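Local atomic coordinates of conserved hypothetical protein (Enterococcus faecalis, PDB entry 1Z6M), a protein that is of unknown function but has a thioredoxin-like fold with a CxxC sequence at a helix start, consistent with a role in thiol-disulfide exchange. Residues 20-25 with 62-67; 29-34 with 153-158; 35-40 with 99-104; 67-72 with 137-142. All coordinates share one frame; numbering follows the deposited sequence.

Contact 1: residues 20-25 with 62-67; sequences LHIGES and VERIIK
Glu63, Ile22 and Leu20 bury the most surface where strand 20-22 pairs antiparallel with strand 62-68 and closes one edge of the thioredoxin-like sheet. The example illustrates how a short edge strand is secured first by its backbone and then by the different uses of its two faces. Leu20 and Ile66 form one hydrogen-bonded pair, with Leu20 N to Ile66 O at 2.9 Å and Ile66 N to Leu20 O at 2.8 Å; Ile22 and Arg64 form the next, ending in an Arg64 N to Ile22 O bond of 2.8 Å. On the face shared by these four residues, Leu20 CB meets Ile66 CB at 4.1 Å, and Ile22 CG1 lies 4.0 Å from Ile66 CD1. Helix 91-103 covers Leu20 and Ile22 there, while Arg64 NE makes a salt bridge with Glu33 of the neighbouring strand 29-35. On the face of His21, Glu63 behaves differently. Its CB lies 3.5 Å from Glu24 O. With CG opposite the backbone N (chi1 -176°) and the chain extended beyond it, the carboxylate arrives at the imidazole edge, the two planes 48° apart. Lys30 pairs with OE1 of this carboxylate, and Thr16 O holds His21 NE2. A water bridges Gly23 O and Glu63 OE2, and Glu63 OE2 itself sits 3.0 Å from His21 CD2.

Contact 2: residues 29-34 with 153-158; sequences VKMIEF and IIIGEY
Ile32 and Ile154 exchange both of their backbone bonds, Ile32 N to Ile154 O at 2.9 Å and Ile154 N to Ile32 O at 2.8 Å. They form the hydrogen-bonded pair of the antiparallel junction between strands 29-35 and 152-155 in a thioredoxin-like sheet. Farther along, the strands diverge and solvent takes over the bridging: water 3 receives a hydrogen from Gly156 N and gives one to Lys30 O. A second water position links Lys30 O to Ile154 O, but the two positions lie too close together to be filled at once. Gly156, with a positive phi of 59°, occupies the first inner position of a type II' turn that leads from Ile155 into strand 158-160. Packing spreads over the face bearing Met31, Glu33, Ile153 and Ile155. Ile153 spans two residues of the opposing strand: CG2 reaches Met31 CG at 3.9 Å, and CD1 rests against Glu33 CB at 3.8 Å. The Glu33 carboxylate is held by Arg64 and by Trp45 of helix 40-58. Met31, a selenomethionine, is extended as far as its selenium and then bends (chi3 -58°), which carries CE to within 3.8 Å of Ile155 CD1. The other branch of that isoleucine, Ile155 CG2, meets Val29 CG1 at 3.8 Å.

Contact 3: residues 35-40 with 99-104; sequences INVRCP and HKMFAT
Phe102 pushes its ring from helix 91-103 against Val37 in the turn that precedes helix 40-58, showing how one aromatic side chain can be fitted to a backbone bend. From CB, the first torsion (chi1 -82°) sets CG beside the backbone N and swings the ring toward the turn. CD2 then passes 3.6 Å from Val37 O. CE2 goes deeper, 3.7 Å from Val37 CA and 4.0 Å from Cys39 O, which lies at the ring edge. At the tip, CZ meets Ile35 CD1 at 4.2 Å, also edge-on, while Val37 CB stands over one face toward the rim. The surface being matched is a type I turn, Asn36 to Cys39, reinforced by an Asx turn in which Asn36 OD1 accepts from Arg38 N at 3.0 Å. Cys39 is the N-cap of helix 40-58 and the first cysteine of a CxxC sequence with Cys42 that resembles the thioredoxin redox motif. Gln105 NE2 bonds to Val37 O. The Phe102 ring thus sits between the turn after strand 29-35 and Phe46 of helix 40-58, and Val37 also touches helices 77-83 and 105-108.

Contact 4: residues 67-72 with 137-142; sequences KLFDKE and AVIAEA
Lys67 and Glu141 meet in a salt bridge between strand 62-68 and helix 132-145, the lysine crossing the glutamate at about a right angle. Lys67 NZ gives its stronger bond to the syn lone pair of Glu141 OE1 at 2.8 Å, with a weak second one to OE2. The lysine chain is extended until its last torsion, where a bend (chi4 -81°) turns the ammonium onto the carboxylate. Both residues are buried, and the group of acceptors round the ammonium probably favours its charged form. One helical turn back, Val138 is directed toward the strand end, its CG1 3.6 Å from Leu68 O and 3.8 Å from Phe69 CA. Phe69 then offers its ring to the helix: Ala142 CB sits over one face in a CH-pi contact, 3.9 Å from the ring centroid and 3.5 Å from Phe69 CZ, while Ile139 CG1 approaches the edge at CE1. The opposite face is covered by the chain's own Lys71, whose CD lies 3.5 Å above the ring centre. In the second shell, the carbonyls of Asn15 and Thr18 also bind Lys67 NZ, Asn15 N bonds to Glu141 OE2, and Asn36 ND2 holds Phe69 O. The arrangement is that of a helix packed against the C-terminal end of an inner strand and the loop after it, on one face of an alpha/beta sheet, as in thioredoxin-like folds, with helix 40-58 on the other face.

Strands 29-35 and 62-68, adjacent and parallel in the sheet, tie the four contacts together. Contacts 1 and 2, with centres about 10 Å apart, add antiparallel neighbours on either side of this pair, and the Arg64-Glu33 salt bridge is the joint between them. Lys67 belongs to both contact 1 and contact 4; its backbone N meets Glu33 O of contact 2 at 2.8 Å. At the C-terminal ends of the two strands, contacts 3 and 4 are joined by a probable hydrogen bond from Phe69 N to Ile35 O (2.8 Å). Contact 3 includes Cys39 of the possible redox motif; Phe69 of contact 4 and Ile153 of contact 2 lie near that motif without touching it.

Contact 1: residues 20-25 with 62-67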
loop_
_atom_site.group_PDB
_atom_site.type_symbol
_atom_site.label_atom_id
_atom_site.label_comp_id
_atom_site.label_asym_id
_atom_site.label_seq_id
_atom_site.Cartn_x
_atom_site.Cartn_y
_atom_site.Cartn_z
ATOM N N LEU A 20 7.430 -2.273 -2.168
ATOM C CA LEU A 20 8.089 -0.990 -2.313
ATOM C C LEU A 20 8.654 -0.563 -0.967
ATOM O O LEU A 20 7.907 -0.418 -0.002
ATOM C CB LEU A 20 7.070 0.039 -2.808
ATOM C CG LEU A 20 7.510 1.495 -2.938
ATOM C CD1 LEU A 20 8.643 1.632 -3.947
ATOM C CD2 LEU A 20 6.328 2.364 -3.337
ATOM N N HIS A 21 9.970 -0.367 -0.907
ATOM C CA HIS A 21 10.629 0.019 0.341
ATOM C C HIS A 21 10.841 1.516 0.393
ATOM O O HIS A 21 11.480 2.079 -0.490
ATOM C CB HIS A 21 11.978 -0.678 0.464
ATOM C CG HIS A 21 11.867 -2.152 0.652
ATOM N ND1 HIS A 21 11.529 -3.009 -0.373
ATOM C CD2 HIS A 21 12.063 -2.927 1.743
ATOM C CE1 HIS A 21 11.512 -4.248 0.085
ATOM N NE2 HIS A 21 11.813 -4.223 1.368
ATOM N N ILE A 22 10.323 2.142 1.441
ATOM C CA ILE A 22 10.489 3.583 1.668
ATOM C C ILE A 22 11.210 3.757 2.994
ATOM O O ILE A 22 10.722 3.308 4.027
ATOM C CB ILE A 22 9.120 4.323 1.726
ATOM C CG1 ILE A 22 8.311 4.132 0.434
ATOM C CG2 ILE A 22 9.293 5.798 2.077
ATOM C CD1 ILE A 22 9.014 4.573 -0.850
ATOM N N GLY A 23 12.371 4.400 2.960
ATOM C CA GLY A 23 13.136 4.615 4.171
ATOM C C GLY A 23 14.400 3.785 4.225
ATOM O O GLY A 23 14.742 3.072 3.274
ATOM N N GLU A 24 15.088 3.876 5.352
ATOM C CA GLU A 24 16.357 3.181 5.541
ATOM C C GLU A 24 16.177 1.681 5.789
ATOM O O GLU A 24 15.340 1.280 6.586
ATOM C CB GLU A 24 17.121 3.839 6.688
ATOM C CG GLU A 24 17.428 5.310 6.421
ATOM C CD GLU A 24 18.035 6.038 7.613
ATOM O OE1 GLU A 24 18.738 5.399 8.419
ATOM O OE2 GLU A 24 17.807 7.262 7.734
ATOM N N SER A 25 16.972 0.855 5.108
ATOM C CA SER A 25 16.873 -0.607 5.260
ATOM C C SER A 25 17.126 -1.080 6.689
ATOM O O SER A 25 16.645 -2.129 7.097
ATOM C CB SER A 25 17.836 -1.314 4.309
ATOM O OG SER A 25 17.521 -1.006 2.969
ATOM N N VAL A 62 11.505 4.447 10.928
ATOM C CA VAL A 62 10.587 3.564 10.219
ATOM C C VAL A 62 11.040 3.287 8.795
ATOM O O VAL A 62 11.482 4.195 8.087
ATOM C CB VAL A 62 9.165 4.189 10.181
ATOM C CG1 VAL A 62 8.252 3.471 9.180
ATOM C CG2 VAL A 62 8.539 4.201 11.567
ATOM N N GLU A 63 10.933 2.021 8.398
ATOM C CA GLU A 63 10.955 1.638 6.991
ATOM C C GLU A 63 9.563 1.139 6.628
ATOM O O GLU A 63 9.012 0.283 7.318
ATOM C CB GLU A 63 11.963 0.518 6.738
ATOM C CG GLU A 63 12.086 0.139 5.251
ATOM C CD GLU A 63 12.936 -1.097 4.985
ATOM O OE1 GLU A 63 13.107 -1.938 5.890
ATOM O OE2 GLU A 63 13.433 -1.235 3.842
ATOM N N ARG A 64 8.997 1.679 5.553
ATOM C CA ARG A 64 7.704 1.207 5.070
ATOM C C ARG A 64 7.936 0.190 3.982
ATOM O O ARG A 64 8.812 0.374 3.125
ATOM C CB ARG A 64 6.877 2.351 4.501
ATOM C CG ARG A 64 6.619 3.479 5.491
ATOM C CD ARG A 64 6.052 4.696 4.782
ATOM N NE ARG A 64 4.678 4.450 4.351
ATOM C CZ ARG A 64 3.936 5.317 3.668
ATOM N NH1 ARG A 64 4.438 6.489 3.294
ATOM N NH2 ARG A 64 2.685 5.002 3.349
ATOM N N ILE A 65 7.146 -0.885 4.027
ATOM C CA ILE A 65 7.145 -1.879 2.958
ATOM C C ILE A 65 5.722 -1.941 2.419
ATOM O O ILE A 65 4.814 -2.497 3.040
ATOM C CB ILE A 65 7.654 -3.276 3.401
ATOM C CG1 ILE A 65 9.026 -3.180 4.077
ATOM C CG2 ILE A 65 7.719 -4.205 2.195
ATOM C CD1 ILE A 65 8.964 -3.026 5.607
ATOM N N ILE A 66 5.544 -1.316 1.259
ATOM C CA ILE A 66 4.227 -1.113 0.679
ATOM C C ILE A 66 3.944 -2.232 -0.316
ATOM O O ILE A 66 4.672 -2.384 -1.315
ATOM C CB ILE A 66 4.106 0.292 0.049
ATOM C CG1 ILE A 66 4.297 1.372 1.129
ATOM C CG2 ILE A 66 2.745 0.464 -0.638
ATOM C CD1 ILE A 66 4.526 2.775 0.577
ATOM N N LYS A 67 2.905 -3.002 -0.008
ATOM C CA LYS A 67 2.532 -4.190 -0.760
ATOM C C LYS A 67 1.271 -3.896 -1.543
ATOM O O LYS A 67 0.185 -3.801 -0.966
ATOM C CB LYS A 67 2.354 -5.372 0.197
ATOM C CG LYS A 67 3.678 -5.696 0.910
ATOM C CD LYS A 67 3.536 -6.800 1.930
ATOM C CE LYS A 67 4.822 -7.008 2.725
ATOM N NZ LYS A 67 5.850 -7.849 2.008
HETATM O O HOH W 1 14.698 0.537 2.349
HETATM O O HOH W 2 13.969 5.306 7.549
#

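Contact 2: residues 29-34 with 153-158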
loop_
_atom_site.group_PDB
_atom_site.type_symbol
_atom_site.label_atom_id
_atom_site.label_comp_id
_atom_site.label_asym_id
_atom_site.label_seq_id
_atom_site.Cartn_x
_atom_site.Cartn_y
_atom_site.Cartn_z
ATOM N N VAL A 29 11.843 0.013 13.004
ATOM C CA VAL A 29 10.407 -0.238 12.932
ATOM C C VAL A 29 10.029 -0.518 11.485
ATOM O O VAL A 29 10.227 0.328 10.611
ATOM C CB VAL A 29 9.584 0.928 13.520
ATOM C CG1 VAL A 29 8.092 0.665 13.357
ATOM C CG2 VAL A 29 9.942 1.142 14.994
ATOM N N LYS A 30 9.501 -1.716 11.245
ATOM C CA LYS A 30 9.088 -2.124 9.905
ATOM C C LYS A 30 7.582 -2.027 9.814
ATOM O O LYS A 30 6.867 -2.701 10.555
ATOM C CB LYS A 30 9.529 -3.562 9.614
ATOM C CG LYS A 30 11.034 -3.837 9.802
ATOM C CD LYS A 30 11.909 -2.924 8.951
ATOM C CE LYS A 30 13.356 -3.381 8.970
ATOM N NZ LYS A 30 14.243 -2.358 8.374
HETATM N N MSE A 31 7.109 -1.163 8.924
HETATM C CA MSE A 31 5.679 -0.920 8.748
HETATM C C MSE A 31 5.243 -1.562 7.444
HETATM O O MSE A 31 5.650 -1.116 6.376
HETATM C CB MSE A 31 5.412 0.588 8.722
HETATM C CG MSE A 31 3.942 0.973 8.553
HETATM SE SE MSE A 31 3.640 2.797 8.676
HETATM C CE MSE A 31 4.322 3.132 10.339
ATOM N N ILE A 32 4.422 -2.602 7.538
ATOM C CA ILE A 32 3.954 -3.341 6.365
ATOM C C ILE A 32 2.553 -2.869 6.000
ATOM O O ILE A 32 1.665 -2.843 6.849
ATOM C CB ILE A 32 3.988 -4.863 6.648
ATOM C CG1 ILE A 32 5.450 -5.350 6.741
ATOM C CG2 ILE A 32 3.235 -5.645 5.573
ATOM C CD1 ILE A 32 5.625 -6.672 7.460
ATOM N N GLU A 33 2.360 -2.486 4.740
ATOM C CA GLU A 33 1.098 -1.883 4.310
ATOM C C GLU A 33 0.552 -2.613 3.101
ATOM O O GLU A 33 1.090 -2.479 1.993
ATOM C CB GLU A 33 1.296 -0.396 3.957
ATOM C CG GLU A 33 2.001 0.367 5.058
ATOM C CD GLU A 33 2.333 1.805 4.736
ATOM O OE1 GLU A 33 1.556 2.515 4.044
ATOM O OE2 GLU A 33 3.387 2.239 5.227
ATOM N N PHE A 34 -0.530 -3.362 3.296
ATOM C CA PHE A 34 -1.252 -3.977 2.183
ATOM C C PHE A 34 -2.321 -2.994 1.735
ATOM O O PHE A 34 -3.230 -2.657 2.498
ATOM C CB PHE A 34 -1.913 -5.296 2.611
ATOM C CG PHE A 34 -0.949 -6.431 2.813
ATOM C CD1 PHE A 34 -0.273 -6.588 4.026
ATOM C CD2 PHE A 34 -0.704 -7.344 1.786
ATOM C CE1 PHE A 34 0.611 -7.650 4.221
ATOM C CE2 PHE A 34 0.178 -8.392 1.967
ATOM C CZ PHE A 34 0.839 -8.546 3.175
ATOM N N ILE A 153 -2.541 -2.703 7.817
ATOM C CA ILE A 153 -1.240 -2.182 8.203
ATOM C C ILE A 153 -0.756 -2.985 9.389
ATOM O O ILE A 153 -1.534 -3.234 10.316
ATOM C CB ILE A 153 -1.275 -0.662 8.572
ATOM C CG1 ILE A 153 -2.152 0.158 7.600
ATOM C CG2 ILE A 153 0.163 -0.100 8.704
ATOM C CD1 ILE A 153 -1.732 0.143 6.153
ATOM N N ILE A 154 0.512 -3.381 9.367
ATOM C CA ILE A 154 1.041 -4.248 10.400
ATOM C C ILE A 154 2.387 -3.702 10.867
ATOM O O ILE A 154 3.281 -3.425 10.056
ATOM C CB ILE A 154 1.200 -5.706 9.894
ATOM C CG1 ILE A 154 -0.160 -6.290 9.507
ATOM C CG2 ILE A 154 1.858 -6.587 10.956
ATOM C CD1 ILE A 154 -0.076 -7.624 8.809
ATOM N N ILE A 155 2.517 -3.543 12.183
ATOM C CA ILE A 155 3.803 -3.246 12.801
ATOM C C ILE A 155 3.966 -4.316 13.860
ATOM O O ILE A 155 3.273 -4.289 14.891
ATOM C CB ILE A 155 3.841 -1.851 13.459
ATOM C CG1 ILE A 155 3.560 -0.753 12.422
ATOM C CG2 ILE A 155 5.200 -1.630 14.157
ATOM C CD1 ILE A 155 3.348 0.641 13.001
ATOM N N GLY A 156 4.854 -5.275 13.608
ATOM C CA GLY A 156 5.032 -6.390 14.539
ATOM C C GLY A 156 3.729 -7.148 14.723
ATOM O O GLY A 156 3.144 -7.623 13.747
ATOM N N GLU A 157 3.273 -7.255 15.963
ATOM C CA GLU A 157 1.992 -7.935 16.247
ATOM C C GLU A 157 0.773 -7.029 16.080
ATOM O O GLU A 157 -0.325 -7.517 16.126
ATOM C CB GLU A 157 1.990 -8.569 17.647
ATOM C CG GLU A 157 2.738 -9.911 17.745
ATOM C CD GLU A 157 1.984 -11.119 17.152
ATOM O OE1 GLU A 157 2.346 -12.260 17.496
ATOM O OE2 GLU A 157 1.056 -10.950 16.333
ATOM N N TYR A 158 0.993 -5.738 15.902
ATOM C CA TYR A 158 -0.085 -4.754 15.830
ATOM C C TYR A 158 -0.657 -4.668 14.422
ATOM O O TYR A 158 0.081 -4.431 13.461
ATOM C CB TYR A 158 0.424 -3.392 16.311
ATOM C CG TYR A 158 0.908 -3.462 17.732
ATOM C CD1 TYR A 158 2.267 -3.539 18.020
ATOM C CD2 TYR A 158 0.001 -3.505 18.790
ATOM C CE1 TYR A 158 2.718 -3.627 19.338
ATOM C CE2 TYR A 158 0.437 -3.593 20.107
ATOM C CZ TYR A 158 1.800 -3.655 20.372
ATOM O OH TYR A 158 2.260 -3.749 21.669
HETATM O O HOH W 3 7.003 -5.173 11.888
HETATM O O HOH W 4 5.641 -5.034 10.354
#

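Contact 3: residues 35-40 with 99-104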
loop_
_atom_site.group_PDB
_atom_site.type_symbol
_atom_site.label_atom_id
_atom_site.label_comp_id
_atom_site.label_asym_id
_atom_site.label_seq_id
_atom_site.Cartn_x
_atom_site.Cartn_y
_atom_site.Cartn_z
ATOM N N ILE A 35 -2.195 -2.517 0.503
ATOM C CA ILE A 35 -3.099 -1.500 -0.001
ATOM C C ILE A 35 -3.472 -1.786 -1.456
ATOM O O ILE A 35 -2.783 -2.525 -2.172
ATOM C CB ILE A 35 -2.519 -0.057 0.095
ATOM C CG1 ILE A 35 -1.261 0.079 -0.746
ATOM C CG2 ILE A 35 -2.283 0.380 1.568
ATOM C CD1 ILE A 35 -0.852 1.540 -0.952
ATOM N N ASN A 36 -4.575 -1.192 -1.888
ATOM C CA ASN A 36 -4.906 -1.140 -3.304
ATOM C C ASN A 36 -5.182 0.327 -3.610
ATOM O O ASN A 36 -5.933 0.989 -2.891
ATOM C CB ASN A 36 -6.117 -2.037 -3.613
ATOM C CG ASN A 36 -6.507 -2.013 -5.082
ATOM O OD1 ASN A 36 -6.922 -0.982 -5.597
ATOM N ND2 ASN A 36 -6.381 -3.158 -5.759
ATOM N N VAL A 37 -4.547 0.853 -4.648
ATOM C CA VAL A 37 -4.573 2.300 -4.882
ATOM C C VAL A 37 -5.904 2.847 -5.348
ATOM O O VAL A 37 -6.083 4.060 -5.378
ATOM C CB VAL A 37 -3.446 2.819 -5.817
ATOM C CG1 VAL A 37 -2.087 2.579 -5.208
ATOM C CG2 VAL A 37 -3.577 2.257 -7.245
ATOM N N ARG A 38 -6.853 1.974 -5.697
ATOM C CA ARG A 38 -8.212 2.461 -6.001
ATOM C C ARG A 38 -9.091 2.549 -4.760
ATOM O O ARG A 38 -10.164 3.137 -4.783
ATOM C CB ARG A 38 -8.903 1.605 -7.066
ATOM C CG ARG A 38 -10.043 2.349 -7.795
ATOM C CD ARG A 38 -11.418 1.966 -7.299
ATOM N NE ARG A 38 -12.461 2.827 -7.864
ATOM C CZ ARG A 38 -12.820 4.002 -7.351
ATOM N NH1 ARG A 38 -12.231 4.470 -6.262
ATOM N NH2 ARG A 38 -13.775 4.715 -7.928
ATOM N N CYS A 39 -8.632 1.956 -3.668
ATOM C CA CYS A 39 -9.467 1.868 -2.493
ATOM C C CYS A 39 -9.561 3.214 -1.763
ATOM O O CYS A 39 -8.542 3.793 -1.422
ATOM C CB CYS A 39 -8.909 0.774 -1.574
ATOM S SG CYS A 39 -9.688 0.730 0.041
ATOM N N PRO A 40 -10.785 3.696 -1.470
ATOM C CA PRO A 40 -10.891 4.973 -0.752
ATOM C C PRO A 40 -10.499 4.876 0.730
ATOM O O PRO A 40 -10.139 5.886 1.360
ATOM C CB PRO A 40 -12.361 5.347 -0.936
ATOM C CG PRO A 40 -13.064 4.025 -1.040
ATOM C CD PRO A 40 -12.108 3.151 -1.831
ATOM N N HIS A 99 1.099 8.860 -4.491
ATOM C CA HIS A 99 0.424 10.076 -4.061
ATOM C C HIS A 99 -0.430 10.682 -5.167
ATOM O O HIS A 99 -1.542 11.123 -4.914
ATOM C CB HIS A 99 1.415 11.102 -3.519
ATOM C CG HIS A 99 1.997 10.721 -2.199
ATOM N ND1 HIS A 99 3.233 11.155 -1.779
ATOM C CD2 HIS A 99 1.520 9.931 -1.209
ATOM C CE1 HIS A 99 3.490 10.657 -0.581
ATOM N NE2 HIS A 99 2.464 9.913 -0.208
ATOM N N LYS A 100 0.095 10.707 -6.387
ATOM C CA LYS A 100 -0.670 11.252 -7.504
ATOM C C LYS A 100 -1.856 10.360 -7.862
ATOM O O LYS A 100 -2.943 10.868 -8.158
ATOM C CB LYS A 100 0.222 11.491 -8.722
ATOM C CG LYS A 100 0.965 12.814 -8.704
ATOM C CD LYS A 100 1.604 13.082 -10.057
ATOM C CE LYS A 100 2.733 14.092 -9.963
ATOM N NZ LYS A 100 4.023 13.447 -9.572
HETATM N N MSE A 101 -1.644 9.045 -7.836
HETATM C CA MSE A 101 -2.733 8.090 -8.073
HETATM C C MSE A 101 -3.874 8.291 -7.069
HETATM O O MSE A 101 -5.046 8.343 -7.444
HETATM C CB MSE A 101 -2.218 6.639 -8.008
HETATM C CG MSE A 101 -1.275 6.226 -9.128
HETATM SE SE MSE A 101 -0.521 4.565 -8.783
HETATM C CE MSE A 101 0.548 4.442 -10.254
ATOM N N PHE A 102 -3.532 8.431 -5.790
ATOM C CA PHE A 102 -4.556 8.663 -4.784
ATOM C C PHE A 102 -5.253 10.011 -4.979
ATOM O O PHE A 102 -6.478 10.108 -4.833
ATOM C CB PHE A 102 -3.959 8.569 -3.379
ATOM C CG PHE A 102 -3.825 7.148 -2.855
ATOM C CD1 PHE A 102 -2.602 6.670 -2.406
ATOM C CD2 PHE A 102 -4.924 6.302 -2.799
ATOM C CE1 PHE A 102 -2.468 5.378 -1.908
ATOM C CE2 PHE A 102 -4.808 5.008 -2.299
ATOM C CZ PHE A 102 -3.577 4.554 -1.849
ATOM N N ALA A 103 -4.488 11.048 -5.308
ATOM C CA ALA A 103 -5.091 12.363 -5.495
ATOM C C ALA A 103 -6.069 12.402 -6.672
ATOM O O ALA A 103 -6.986 13.220 -6.690
ATOM C CB ALA A 103 -4.020 13.412 -5.690
ATOM N N THR A 104 -5.862 11.525 -7.653
ATOM C CA THR A 104 -6.703 11.453 -8.844
ATOM C C THR A 104 -7.663 10.256 -8.852
ATOM O O THR A 104 -8.286 9.960 -9.872
ATOM C CB THR A 104 -5.834 11.408 -10.123
ATOM O OG1 THR A 104 -4.949 10.270 -10.079
ATOM C CG2 THR A 104 -5.023 12.721 -10.286
#

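Contact 4: residues 67-72 with 137-142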
loop_
_atom_site.group_PDB
_atom_site.type_symbol
_atom_site.label_atom_id
_atom_site.label_comp_id
_atom_site.label_asym_id
_atom_site.label_seq_id
_atom_site.Cartn_x
_atom_site.Cartn_y
_atom_site.Cartn_z
ATOM N N LYS A 67 2.905 -3.002 -0.008
ATOM C CA LYS A 67 2.532 -4.190 -0.760
ATOM C C LYS A 67 1.271 -3.896 -1.543
ATOM O O LYS A 67 0.185 -3.801 -0.966
ATOM C CB LYS A 67 2.354 -5.372 0.197
ATOM C CG LYS A 67 3.678 -5.696 0.910
ATOM C CD LYS A 67 3.536 -6.800 1.930
ATOM C CE LYS A 67 4.822 -7.008 2.725
ATOM N NZ LYS A 67 5.850 -7.849 2.008
ATOM N N LEU A 68 1.433 -3.737 -2.852
ATOM C CA LEU A 68 0.310 -3.381 -3.726
ATOM C C LEU A 68 -0.445 -4.652 -4.072
ATOM O O LEU A 68 0.040 -5.498 -4.828
ATOM C CB LEU A 68 0.802 -2.622 -4.960
ATOM C CG LEU A 68 1.534 -1.314 -4.624
ATOM C CD1 LEU A 68 1.967 -0.637 -5.908
ATOM C CD2 LEU A 68 0.694 -0.363 -3.793
ATOM N N PHE A 69 -1.613 -4.781 -3.447
ATOM C CA PHE A 69 -2.408 -6.005 -3.441
ATOM C C PHE A 69 -3.447 -5.897 -4.559
ATOM O O PHE A 69 -4.437 -5.147 -4.441
ATOM C CB PHE A 69 -3.068 -6.084 -2.052
ATOM C CG PHE A 69 -3.746 -7.395 -1.696
ATOM C CD1 PHE A 69 -3.847 -8.470 -2.578
ATOM C CD2 PHE A 69 -4.337 -7.514 -0.438
ATOM C CE1 PHE A 69 -4.514 -9.646 -2.181
ATOM C CE2 PHE A 69 -4.989 -8.668 -0.052
ATOM C CZ PHE A 69 -5.087 -9.737 -0.928
ATOM N N ASP A 70 -3.213 -6.619 -5.663
ATOM C CA ASP A 70 -4.242 -6.692 -6.729
ATOM C C ASP A 70 -5.423 -7.500 -6.211
ATOM O O ASP A 70 -5.239 -8.598 -5.668
ATOM C CB ASP A 70 -3.774 -7.302 -8.067
ATOM C CG ASP A 70 -2.622 -6.534 -8.725
ATOM O OD1 ASP A 70 -2.100 -5.518 -8.174
ATOM O OD2 ASP A 70 -2.262 -6.946 -9.860
ATOM N N LYS A 71 -6.632 -6.975 -6.402
ATOM C CA LYS A 71 -7.819 -7.550 -5.784
ATOM C C LYS A 71 -8.849 -7.910 -6.833
ATOM O O LYS A 71 -8.809 -7.399 -7.947
ATOM C CB LYS A 71 -8.433 -6.555 -4.794
ATOM C CG LYS A 71 -7.588 -6.250 -3.567
ATOM C CD LYS A 71 -7.453 -7.439 -2.623
ATOM C CE LYS A 71 -8.744 -7.780 -1.911
ATOM N NZ LYS A 71 -8.672 -9.166 -1.394
ATOM N N GLU A 72 -9.798 -8.761 -6.445
ATOM C CA GLU A 72 -10.805 -9.319 -7.345
ATOM C C GLU A 72 -12.023 -8.423 -7.545
ATOM O O GLU A 72 -12.661 -8.455 -8.612
ATOM C CB GLU A 72 -11.264 -10.688 -6.828
ATOM C CG GLU A 72 -10.172 -11.746 -6.862
ATOM C CD GLU A 72 -9.818 -12.177 -8.275
ATOM O OE1 GLU A 72 -10.632 -12.882 -8.904
ATOM O OE2 GLU A 72 -8.727 -11.821 -8.755
ATOM N N ALA A 137 3.460 -12.619 -5.591
ATOM C CA ALA A 137 4.065 -12.756 -4.268
ATOM C C ALA A 137 3.233 -12.020 -3.221
ATOM O O ALA A 137 3.011 -12.534 -2.127
ATOM C CB ALA A 137 5.500 -12.259 -4.253
ATOM N N VAL A 138 2.741 -10.827 -3.558
ATOM C CA VAL A 138 1.884 -10.098 -2.618
ATOM C C VAL A 138 0.575 -10.844 -2.367
ATOM O O VAL A 138 0.126 -10.960 -1.228
ATOM C CB VAL A 138 1.627 -8.661 -3.091
ATOM C CG1 VAL A 138 0.578 -7.991 -2.232
ATOM C CG2 VAL A 138 2.923 -7.867 -3.048
ATOM N N ILE A 139 -0.048 -11.348 -3.427
ATOM C CA ILE A 139 -1.279 -12.118 -3.251
ATOM C C ILE A 139 -1.033 -13.363 -2.375
ATOM O O ILE A 139 -1.815 -13.661 -1.465
ATOM C CB ILE A 139 -1.873 -12.519 -4.607
ATOM C CG1 ILE A 139 -2.376 -11.276 -5.344
ATOM C CG2 ILE A 139 -2.983 -13.565 -4.439
ATOM C CD1 ILE A 139 -2.641 -11.501 -6.809
ATOM N N ALA A 140 0.065 -14.072 -2.642
ATOM C CA ALA A 140 0.419 -15.275 -1.885
ATOM C C ALA A 140 0.712 -14.959 -0.422
ATOM O O ALA A 140 0.320 -15.705 0.464
ATOM C CB ALA A 140 1.615 -15.964 -2.531
ATOM N N GLU A 141 1.386 -13.838 -0.172
ATOM C CA GLU A 141 1.712 -13.410 1.189
ATOM C C GLU A 141 0.443 -13.035 1.953
ATOM O O GLU A 141 0.248 -13.459 3.090
ATOM C CB GLU A 141 2.694 -12.241 1.142
ATOM C CG GLU A 141 3.163 -11.769 2.491
ATOM C CD GLU A 141 4.057 -10.542 2.432
ATOM O OE1 GLU A 141 4.571 -10.199 1.337
ATOM O OE2 GLU A 141 4.280 -9.933 3.500
ATOM N N ALA A 142 -0.427 -12.249 1.323
ATOM C CA ALA A 142 -1.710 -11.908 1.940
ATOM C C ALA A 142 -2.468 -13.188 2.277
ATOM O O ALA A 142 -3.060 -13.320 3.356
ATOM C CB ALA A 142 -2.527 -11.013 1.019
#